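Local coordinates for protein glyoxylate reductase (Paecilomyces sp. J18, PDB 3WNV) that probably reduces glyoxylate to glycolate with a nicotinamide cofactor, as a fungal member of the D-isomer specific 2-hydroxyacid dehydrogenase family, at residues G88-D93 and T242-L247. Numbering follows the deposited sequence.
Sequences GYDNID and TARGAL. With SO4 (sulfate ion), chain C.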
# COMPACT_ATOMS: atom_id res chain seq x y z
N GLY A 88 -3.06 3.57 -0.89
CA GLY A 88 -2.64 4.19 0.36
C GLY A 88 -2.29 5.64 0.07
O GLY A 88 -1.76 5.95 -0.99
N TYR A 89 -2.59 6.52 1.02
CA TYR A 89 -2.30 7.97 0.83
C TYR A 89 -1.81 8.59 2.13
O TYR A 89 -2.23 9.68 2.51
CB TYR A 89 -3.54 8.69 0.29
CG TYR A 89 -4.84 8.26 0.94
CD1 TYR A 89 -5.56 7.16 0.44
CD2 TYR A 89 -5.35 8.93 2.06
CE1 TYR A 89 -6.75 6.77 1.01
CE2 TYR A 89 -6.54 8.55 2.63
CZ TYR A 89 -7.22 7.45 2.13
OH TYR A 89 -8.39 7.08 2.74
N ASP A 90 -0.94 7.87 2.85
CA ASP A 90 -0.51 8.34 4.15
C ASP A 90 0.48 9.48 3.94
O ASP A 90 0.91 10.12 4.91
CB ASP A 90 0.05 7.18 5.01
CG ASP A 90 1.13 6.41 4.30
OD1 ASP A 90 2.31 6.84 4.33
OD2 ASP A 90 0.81 5.36 3.71
N ASN A 91 0.81 9.79 2.68
CA ASN A 91 1.62 11.00 2.40
C ASN A 91 0.78 12.25 2.03
O ASN A 91 1.31 13.29 1.58
CB ASN A 91 2.66 10.71 1.32
CG ASN A 91 2.06 10.02 0.13
OD1 ASN A 91 0.85 10.20 -0.17
ND2 ASN A 91 2.85 9.17 -0.51
N ILE A 92 -0.53 12.17 2.22
CA ILE A 92 -1.38 13.35 2.13
C ILE A 92 -2.05 13.59 3.50
O ILE A 92 -2.62 12.65 4.08
CB ILE A 92 -2.49 13.15 1.13
CG1 ILE A 92 -1.91 12.73 -0.21
CG2 ILE A 92 -3.37 14.41 1.02
CD1 ILE A 92 -2.97 12.48 -1.28
N ASP A 93 -2.00 14.82 3.99
CA ASP A 93 -2.71 15.16 5.21
C ASP A 93 -4.14 15.49 4.85
O ASP A 93 -4.48 16.64 4.52
CB ASP A 93 -2.04 16.37 5.84
CG ASP A 93 -2.61 16.71 7.21
OD1 ASP A 93 -3.83 16.47 7.46
OD2 ASP A 93 -1.84 17.26 8.02
N THR A 242 2.13 -6.87 2.92
CA THR A 242 2.17 -6.18 1.67
C THR A 242 1.62 -4.74 1.77
O THR A 242 1.44 -4.11 0.80
CB THR A 242 1.42 -6.92 0.58
OG1 THR A 242 0.10 -7.08 1.01
CG2 THR A 242 2.01 -8.28 0.35
N ALA A 243 1.38 -4.29 2.98
CA ALA A 243 0.67 -3.03 3.24
C ALA A 243 1.62 -1.85 3.41
O ALA A 243 1.93 -1.15 2.44
CB ALA A 243 -0.28 -3.17 4.46
N ARG A 244 2.04 -1.58 4.65
CA ARG A 244 3.01 -0.54 4.91
C ARG A 244 3.98 -1.11 5.93
O ARG A 244 3.56 -1.71 6.91
CB ARG A 244 2.31 0.72 5.47
CG ARG A 244 1.54 1.51 4.41
CD ARG A 244 2.54 2.18 3.48
NE ARG A 244 1.92 3.08 2.49
CZ ARG A 244 1.54 2.69 1.27
NH1 ARG A 244 1.69 1.42 0.89
NH2 ARG A 244 0.98 3.57 0.43
N GLY A 245 5.29 -0.92 5.74
CA GLY A 245 6.21 -1.67 6.59
C GLY A 245 6.20 -1.13 8.01
O GLY A 245 6.48 -1.87 8.94
N ALA A 246 5.83 0.13 8.18
CA ALA A 246 5.92 0.76 9.49
C ALA A 246 4.79 0.33 10.41
O ALA A 246 4.76 0.73 11.60
CB ALA A 246 5.99 2.31 9.39
N LEU A 247 3.90 -0.52 9.92
CA LEU A 247 2.88 -1.14 10.77
C LEU A 247 3.52 -2.12 11.73
O LEU A 247 2.93 -2.49 12.75
CB LEU A 247 1.85 -1.90 9.93
CG LEU A 247 0.98 -1.07 8.96
CD1 LEU A 247 0.23 -2.08 8.07
CD2 LEU A 247 -0.00 -0.15 9.71
S SO4 C . -0.37 1.56 -2.69
O1 SO4 C . 0.49 0.80 -1.80
O2 SO4 C . -1.68 0.92 -2.85
O3 SO4 C . -0.61 2.87 -2.02
O4 SO4 C . 0.24 1.69 -4.00
O HOH W 1 0.70 6.37 0.71
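Arg244 reaches across from the loop 242-247 and meets Asp90 and Gly88 on the other side. Arg244 NE donates to OD2 of Asp90 at 2.8 Å, forming a salt bridge. OD2 accepts on its syn lone pair, on the side of the other carboxylate oxygen. The two flat groups are strongly turned, with carboxylate and guanidinium planes 75° apart, and one oxygen makes the bond. Asp90 sets CG between its backbone N and carbonyl carbon (chi1 53°), which points the carboxylate at the arginine. The bent Arg244 chain brings NE to Asp90 and the two terminal nitrogens to a sulfate.

This ion, probably from the crystallisation liquor, sits at the edge of the guanidinium. Arg244 NH1 bonds to sulfate O1 at 3.0 Å in a nearly straight line, 168° at the hydrogen. Arg244 NH2 bonds to O3, which also takes the backbone N of Gly88 at 2.8 Å. Ala87 N binds the same ion. Arg244 NH2 also donates to a water oxygen 2.8 Å away, which accepts from Asp90 N as well. The carbonyl of Ala243 takes NH1, so all three guanidinium nitrogens are tied and the group's rotation is fixed. The CA of Gly88 lies 3.7 Å from NH2 of Arg244. Cutting the arginine back to an alanine is likely to leave the Asp90 carboxylate without its positive mate and the sulfate without two of its donors.

In this family an arginine commonly binds the substrate carboxylate, and the sulfate may mimic it. Segment 88-93 joins strand 81-85 to helix 94-99, with a type I turn from Tyr89 to Ile92. Segment 242-247 follows strand 237-241 of the Rossmann-type sheet and leads toward helix 250-259. The contact thus bridges the two parallel-sheet domains across their cleft.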